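Local coordinates for mannan endo-1,4-beta-mannosidase (Mytilus edulis, PDB 2C0H), which hydrolyses the beta-1,4-mannosidic linkages within the backbones of mannans, galactomannans and glucomannans, acting on oligosaccharides no shorter than mannotetraose, at residues T110-A115 against G202-W207; G156-M161 against A210-V215; F271-E274 against K278-F281. The protein carries 3 engineered substitutions. All blocks are in the same frame, centred on the assembly; numbering follows the deposited sequence.

Contact 1: T110-A115 against G202-W207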
# COMPACT_ATOMS: atom_id res chain seq x y z
N THR A 110 3.77 -4.87 0.37
CA THR A 110 4.03 -3.83 -0.63
C THR A 110 5.17 -4.28 -1.55
O THR A 110 6.28 -4.53 -1.09
CB THR A 110 4.40 -2.48 0.02
OG1 THR A 110 3.37 -2.12 0.94
CG2 THR A 110 4.53 -1.39 -0.98
N LEU A 111 4.91 -4.38 -2.84
CA LEU A 111 5.87 -4.98 -3.75
C LEU A 111 7.10 -4.08 -4.01
O LEU A 111 8.22 -4.53 -3.78
CB LEU A 111 5.18 -5.33 -5.09
CG LEU A 111 4.06 -6.36 -5.00
CD1 LEU A 111 3.47 -6.49 -6.41
CD2 LEU A 111 4.49 -7.69 -4.45
N TRP A 112 6.87 -2.86 -4.49
CA TRP A 112 7.93 -1.93 -4.95
C TRP A 112 7.92 -0.59 -4.21
O TRP A 112 6.95 -0.25 -3.54
CB TRP A 112 7.78 -1.66 -6.45
CG TRP A 112 7.65 -2.92 -7.26
CD1 TRP A 112 6.51 -3.40 -7.84
CD2 TRP A 112 8.68 -3.86 -7.56
NE1 TRP A 112 6.77 -4.56 -8.48
CE2 TRP A 112 8.09 -4.88 -8.33
CE3 TRP A 112 10.05 -3.95 -7.25
CZ2 TRP A 112 8.82 -5.97 -8.81
CZ3 TRP A 112 10.78 -5.04 -7.73
CH2 TRP A 112 10.15 -6.04 -8.51
N ASN A 113 9.00 0.17 -4.36
CA ASN A 113 9.11 1.51 -3.77
C ASN A 113 9.59 2.57 -4.78
O ASN A 113 10.65 2.40 -5.40
CB ASN A 113 10.09 1.45 -2.59
CG ASN A 113 10.21 2.76 -1.86
OD1 ASN A 113 9.31 3.59 -1.87
ND2 ASN A 113 11.36 2.96 -1.21
N GLY A 114 8.86 3.67 -4.89
CA GLY A 114 9.21 4.80 -5.76
C GLY A 114 9.70 6.05 -5.04
O GLY A 114 9.90 7.09 -5.67
N ALA A 115 9.91 5.97 -3.73
CA ALA A 115 10.24 7.16 -2.92
C ALA A 115 11.73 7.48 -2.84
O ALA A 115 12.13 8.58 -2.43
CB ALA A 115 9.67 7.01 -1.51
N GLY A 202 0.77 4.45 -14.66
CA GLY A 202 -0.55 3.83 -14.79
C GLY A 202 -0.50 2.43 -15.39
O GLY A 202 -1.18 1.52 -14.94
N ARG A 203 0.30 2.26 -16.43
CA ARG A 203 0.49 0.94 -17.02
C ARG A 203 1.09 -0.08 -16.04
O ARG A 203 0.65 -1.21 -15.94
CB ARG A 203 1.36 1.05 -18.26
CG ARG A 203 1.65 -0.27 -18.92
CD ARG A 203 2.50 -0.07 -20.13
NE ARG A 203 3.87 0.34 -19.80
CZ ARG A 203 4.72 0.90 -20.67
NH1 ARG A 203 4.36 1.13 -21.93
NH2 ARG A 203 5.94 1.23 -20.28
N PHE A 204 2.11 0.33 -15.30
CA PHE A 204 2.76 -0.53 -14.31
C PHE A 204 1.75 -1.08 -13.28
O PHE A 204 1.74 -2.27 -12.95
CB PHE A 204 3.85 0.32 -13.64
CG PHE A 204 4.80 -0.43 -12.72
CD1 PHE A 204 5.79 -1.29 -13.23
CD2 PHE A 204 4.79 -0.19 -11.35
CE1 PHE A 204 6.68 -1.93 -12.38
CE2 PHE A 204 5.69 -0.82 -10.51
CZ PHE A 204 6.63 -1.69 -11.01
N VAL A 205 0.89 -0.19 -12.79
CA VAL A 205 -0.10 -0.56 -11.81
C VAL A 205 -1.19 -1.43 -12.44
O VAL A 205 -1.53 -2.46 -11.90
CB VAL A 205 -0.71 0.69 -11.16
CG1 VAL A 205 -1.84 0.31 -10.26
CG2 VAL A 205 0.39 1.47 -10.37
N ASN A 206 -1.72 -0.98 -13.58
CA ASN A 206 -2.78 -1.72 -14.29
C ASN A 206 -2.39 -3.19 -14.56
O ASN A 206 -3.17 -4.12 -14.32
CB ASN A 206 -3.09 -0.98 -15.59
CG ASN A 206 -4.17 -1.63 -16.44
OD1 ASN A 206 -3.91 -2.01 -17.59
ND2 ASN A 206 -5.39 -1.71 -15.92
N TRP A 207 -1.17 -3.41 -15.05
CA TRP A 207 -0.77 -4.79 -15.40
C TRP A 207 -0.58 -5.71 -14.18
O TRP A 207 -0.92 -6.89 -14.20
CB TRP A 207 0.50 -4.77 -16.25
CG TRP A 207 0.31 -4.34 -17.70
CD1 TRP A 207 -0.66 -3.52 -18.20
CD2 TRP A 207 1.10 -4.74 -18.81
NE1 TRP A 207 -0.51 -3.37 -19.57
CE2 TRP A 207 0.57 -4.11 -19.96
CE3 TRP A 207 2.22 -5.58 -18.95
CZ2 TRP A 207 1.12 -4.29 -21.24
CZ3 TRP A 207 2.77 -5.75 -20.23
CH2 TRP A 207 2.21 -5.11 -21.34
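Two first torsions set Trp112 and Phe204 against each other. The CB of Trp112 already points to the helix; chi1 of -50° then places the indole beside the backbone N, with its five-membered ring presented to Phe204. Phe204 does the reverse, its ring anti to the backbone N (chi1 -171°) and reaching from the helix toward the strand. The two side chains cross at about a right angle. What touches is the outer end of the phenyl ring: CZ of Phe204 lies over one face of the indole, 3.6 Å from Trp112 CD1, with Phe204 CE2 at 3.8 Å from that same carbon. Trp112 NE1 is 3.8 Å from Phe204 CZ. With the five-membered ring and the phenyl ring inclined at 52° and their centroids 5.2 Å apart, the pair is an oblique aromatic contact, neither stacked nor T-shaped. The indole N-H donates to the side-chain oxygen of Gln208, one turn further along the helix from Phe204; this bond ties the polar end of Trp112 to the same helix and should restrict rotation of the indole. The next strand residue, Asn113, hydrogen-bonds through OD1 to Asn162, which by similarity probably binds substrate. Both rings are buried. Trp112 is also met edge-to-face by Tyr137 of helix 131-149, while Leu124 of helix 121-129 touches both aromatic residues. Met161 packs on both as well, and the pair lies in the strand-to-helix layer of the TIM barrel, between strands 106-113 and 155-162 and helices 121-129, 131-149 and 198-215.

Contact 2: G156-M161 against A210-V215; sequences GGWDIM and AAIKEV
Ile212 meets Trp158 and Ile160 with two different branches. Its CG2 methyl comes obliquely to the pyrrole part of the indole, 3.8 Å from Trp158 CD1, while its CD1 methyl extends to the CD1 methyl of Ile160 at 3.7 Å. That same Ile212 CD1 also lies 3.9 Å from Trp158 CB, so this one methyl touches both the root of the tryptophan and the end of the other isoleucine. Chi1 of -67° parts the two branches of Ile212, and an extended chi2 (165°) carries CD1 outward to Ile160. The two isoleucines run antiparallel alongside one another, their CD1 methyls meeting, and all three residues are buried.

One shell further out, Leu142 of helix 131-149 and Val221 of strand 221-225 pack on Ile212, and Val221 touches Ile160 too. Leu111 of the adjoining strand 106-113 lies against both Trp158 and Ile160. Asp159, between them in sequence, points its CB away from the helix and forms a salt bridge with Arg63. Strand 155-162, helix 198-215 and the parallel strand 221-225 make a beta-alpha-beta crossover, the connection by which the TIM barrel of glycosyl hydrolase family 5 is built.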
# COMPACT_ATOMS: atom_id res chain seq x y z
N GLY A 156 -3.99 -10.11 4.02
CA GLY A 156 -4.91 -9.02 3.75
C GLY A 156 -4.94 -8.61 2.29
O GLY A 156 -6.01 -8.43 1.73
N GLY A 157 -3.77 -8.43 1.68
CA GLY A 157 -3.71 -8.01 0.29
C GLY A 157 -2.36 -7.50 -0.14
O GLY A 157 -1.34 -7.76 0.53
N TRP A 158 -2.36 -6.80 -1.28
CA TRP A 158 -1.15 -6.39 -2.00
C TRP A 158 -1.18 -4.90 -2.36
O TRP A 158 -2.16 -4.40 -2.90
CB TRP A 158 -0.99 -7.22 -3.30
CG TRP A 158 -1.02 -8.70 -3.10
CD1 TRP A 158 -2.10 -9.54 -3.22
CD2 TRP A 158 0.09 -9.55 -2.75
NE1 TRP A 158 -1.73 -10.83 -2.96
CE2 TRP A 158 -0.39 -10.87 -2.68
CE3 TRP A 158 1.44 -9.31 -2.48
CZ2 TRP A 158 0.43 -11.95 -2.35
CZ3 TRP A 158 2.26 -10.38 -2.17
CH2 TRP A 158 1.75 -11.68 -2.10
N ASP A 159 -0.10 -4.20 -2.06
CA ASP A 159 0.10 -2.81 -2.47
C ASP A 159 1.17 -2.85 -3.56
O ASP A 159 2.28 -3.31 -3.32
CB ASP A 159 0.52 -2.01 -1.21
CG ASP A 159 1.00 -0.60 -1.49
OD1 ASP A 159 1.08 -0.13 -2.65
OD2 ASP A 159 1.32 0.08 -0.47
N ILE A 160 0.83 -2.43 -4.77
CA ILE A 160 1.77 -2.52 -5.89
C ILE A 160 3.01 -1.67 -5.72
O ILE A 160 4.10 -2.09 -6.07
CB ILE A 160 1.13 -2.15 -7.24
CG1 ILE A 160 -0.12 -2.98 -7.50
CG2 ILE A 160 2.13 -2.29 -8.37
CD1 ILE A 160 0.04 -4.43 -7.41
N MET A 161 2.87 -0.46 -5.20
CA MET A 161 4.04 0.42 -5.10
C MET A 161 3.83 1.48 -4.06
O MET A 161 2.75 2.04 -3.95
CB MET A 161 4.34 1.11 -6.44
CG MET A 161 5.70 1.79 -6.47
SD MET A 161 6.08 2.40 -8.14
CE MET A 161 7.83 2.12 -8.24
N ALA A 210 -4.05 -6.53 -12.63
CA ALA A 210 -4.72 -7.56 -13.42
C ALA A 210 -4.14 -8.96 -13.18
O ALA A 210 -4.88 -9.94 -13.07
CB ALA A 210 -4.67 -7.19 -14.90
N ALA A 211 -2.81 -9.05 -13.04
CA ALA A 211 -2.14 -10.31 -12.81
C ALA A 211 -2.54 -10.97 -11.49
O ALA A 211 -2.83 -12.15 -11.43
CB ALA A 211 -0.64 -10.09 -12.86
N ILE A 212 -2.59 -10.19 -10.42
CA ILE A 212 -2.95 -10.71 -9.11
C ILE A 212 -4.38 -11.22 -9.15
O ILE A 212 -4.67 -12.29 -8.64
CB ILE A 212 -2.80 -9.62 -8.03
CG1 ILE A 212 -1.32 -9.26 -7.87
CG2 ILE A 212 -3.41 -10.10 -6.70
CD1 ILE A 212 -1.07 -7.98 -7.12
N LYS A 213 -5.26 -10.46 -9.80
CA LYS A 213 -6.68 -10.82 -9.83
C LYS A 213 -6.96 -11.97 -10.79
O LYS A 213 -8.02 -12.58 -10.71
CB LYS A 213 -7.53 -9.61 -10.18
CG LYS A 213 -7.58 -8.58 -9.06
CD LYS A 213 -8.36 -7.36 -9.50
CE LYS A 213 -8.68 -6.45 -8.34
NZ LYS A 213 -9.73 -5.47 -8.73
N GLU A 214 -6.02 -12.27 -11.68
CA GLU A 214 -6.17 -13.46 -12.54
C GLU A 214 -6.02 -14.77 -11.77
O GLU A 214 -6.74 -15.74 -12.05
CB GLU A 214 -5.16 -13.40 -13.68
CG GLU A 214 -5.39 -14.44 -14.77
CD GLU A 214 -4.54 -14.19 -16.00
OE1 GLU A 214 -4.68 -14.96 -16.98
OE2 GLU A 214 -3.74 -13.22 -16.01
N VAL A 215 -5.10 -14.81 -10.81
CA VAL A 215 -4.84 -16.02 -10.01
C VAL A 215 -5.53 -16.01 -8.64
O VAL A 215 -5.74 -17.07 -8.06
CB VAL A 215 -3.32 -16.28 -9.83
CG1 VAL A 215 -2.66 -16.50 -11.19
CG2 VAL A 215 -2.63 -15.14 -9.08

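Contact 3: F271-E274 against K278-F281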
# COMPACT_ATOMS: atom_id res chain seq x y z
N PHE A 271 -1.32 21.20 8.02
CA PHE A 271 -1.72 20.38 6.87
C PHE A 271 -2.15 21.29 5.71
O PHE A 271 -2.80 22.31 5.91
CB PHE A 271 -2.89 19.44 7.24
CG PHE A 271 -2.47 18.18 7.98
CD1 PHE A 271 -1.68 17.22 7.36
CD2 PHE A 271 -2.90 17.93 9.27
CE1 PHE A 271 -1.31 16.05 8.02
CE2 PHE A 271 -2.53 16.76 9.93
CZ PHE A 271 -1.73 15.82 9.31
N GLY A 272 -1.79 20.90 4.49
CA GLY A 272 -2.31 21.57 3.30
C GLY A 272 -3.78 21.27 3.11
O GLY A 272 -4.29 20.29 3.65
N ASN A 273 -4.46 22.09 2.32
CA ASN A 273 -5.90 21.95 2.10
C ASN A 273 -6.28 20.62 1.45
O ASN A 273 -7.42 20.20 1.54
CB ASN A 273 -6.45 23.09 1.24
CG ASN A 273 -7.98 23.12 1.23
OD1 ASN A 273 -8.63 23.10 2.27
ND2 ASN A 273 -8.56 23.16 0.03
N GLU A 274 -5.33 19.96 0.79
CA GLU A 274 -5.60 18.65 0.18
C GLU A 274 -5.65 17.48 1.17
O GLU A 274 -6.11 16.38 0.83
CB GLU A 274 -4.58 18.36 -0.93
CG GLU A 274 -3.23 17.81 -0.49
CD GLU A 274 -2.30 18.83 0.13
OE1 GLU A 274 -2.58 20.05 0.04
OE2 GLU A 274 -1.28 18.39 0.70
N LYS A 278 -8.16 17.27 6.84
CA LYS A 278 -8.87 18.57 6.77
C LYS A 278 -10.28 18.46 6.19
O LYS A 278 -11.01 19.46 6.11
CB LYS A 278 -8.06 19.57 5.94
CG LYS A 278 -6.69 19.94 6.52
CD LYS A 278 -6.76 20.47 7.95
CE LYS A 278 -7.65 21.68 8.10
NZ LYS A 278 -7.57 22.24 9.49
N HIS A 279 -10.66 17.24 5.79
CA HIS A 279 -11.94 17.01 5.12
C HIS A 279 -12.49 15.63 5.46
O HIS A 279 -11.74 14.72 5.83
CB HIS A 279 -11.77 17.09 3.60
CG HIS A 279 -11.18 18.37 3.11
ND1 HIS A 279 -11.93 19.51 2.93
CD2 HIS A 279 -9.91 18.69 2.77
CE1 HIS A 279 -11.14 20.48 2.50
NE2 HIS A 279 -9.91 20.01 2.40
N SER A 280 -13.78 15.46 5.27
CA SER A 280 -14.41 14.15 5.29
C SER A 280 -14.13 13.43 3.97
O SER A 280 -13.88 14.07 2.95
CB SER A 280 -15.91 14.26 5.54
OG SER A 280 -16.15 14.72 6.87
N PHE A 281 -14.16 12.10 4.03
CA PHE A 281 -13.96 11.25 2.87
C PHE A 281 -14.82 11.73 1.68
O PHE A 281 -14.35 11.74 0.54
CB PHE A 281 -14.28 9.81 3.24
CG PHE A 281 -14.37 8.87 2.07
CD1 PHE A 281 -13.25 8.32 1.52
CD2 PHE A 281 -15.61 8.51 1.56
CE1 PHE A 281 -13.35 7.41 0.45
CE2 PHE A 281 -15.72 7.63 0.50
CZ PHE A 281 -14.59 7.10 -0.06
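Hydrogen bonding centres on His279 and Asn273. The imidazole NE2 of His279 donates to the backbone O of Asn273 at 2.6 Å; the acceptor lies close to the plane of the ring, and the donor sits in the carbonyl plane. The bond is nevertheless bent at the hydrogen, where the angle is 138°. Asn273 adds a second, weak bond through its side chain, from His279 NE2 to Asn273 OD1 at 3.3 Å. Chi1 of -169° in Asn273 turns the amide so that its OD1 comes to the same N-H, with its plane 73° from the ring, and one N-H is shared by two oxygens of one residue.

Van der Waals contact comes from the aliphatic part of Lys278. Its CG lies 3.9 Å from the methylene CB of Phe271 and 3.8 Å from the carbonyl O of Gly272. CG and CD rest against Phe271 CB, and the bends at chi2 and chi3 then carry CE and NZ away from it. The Phe271 ring leads away from Lys278 and meets Phe277; the Phe271 side chain also touches Thr264 and Ala301. It is about 6 Å from the side chain of Tyr265, a substrate-binding residue by similarity, so the loop borders the probable substrate cleft.

The backbone O of His279 accepts hydrogen bonds from Tyr317 and from Trp311 of helix 305-314. Donation from NE2 means that this nitrogen carries a proton here, while the main-chain acceptor makes the stronger bond depend on backbone shape more than on the asparagine side chain.

Contacts 1 and 2 belong to the core and contact 3 to the surface, and their chemistry changes accordingly. The first two draw on the same helix, 198-215, which reaches one barrel strand at 110-115 and its parallel neighbour at 156-161; backbone hydrogen bonds such as Leu111 N to Asp159 O join those strands directly. Neither has a hydrogen bond across its segments: contact 1 joins two aromatic rings, contact 2 branched aliphatic groups and an indole. Contact 3, about 16 Å from either by nearest atoms, closes a short loop upon itself with histidine-to-carbonyl bonding and a lysine's aliphatic chain, linking no helix or strand.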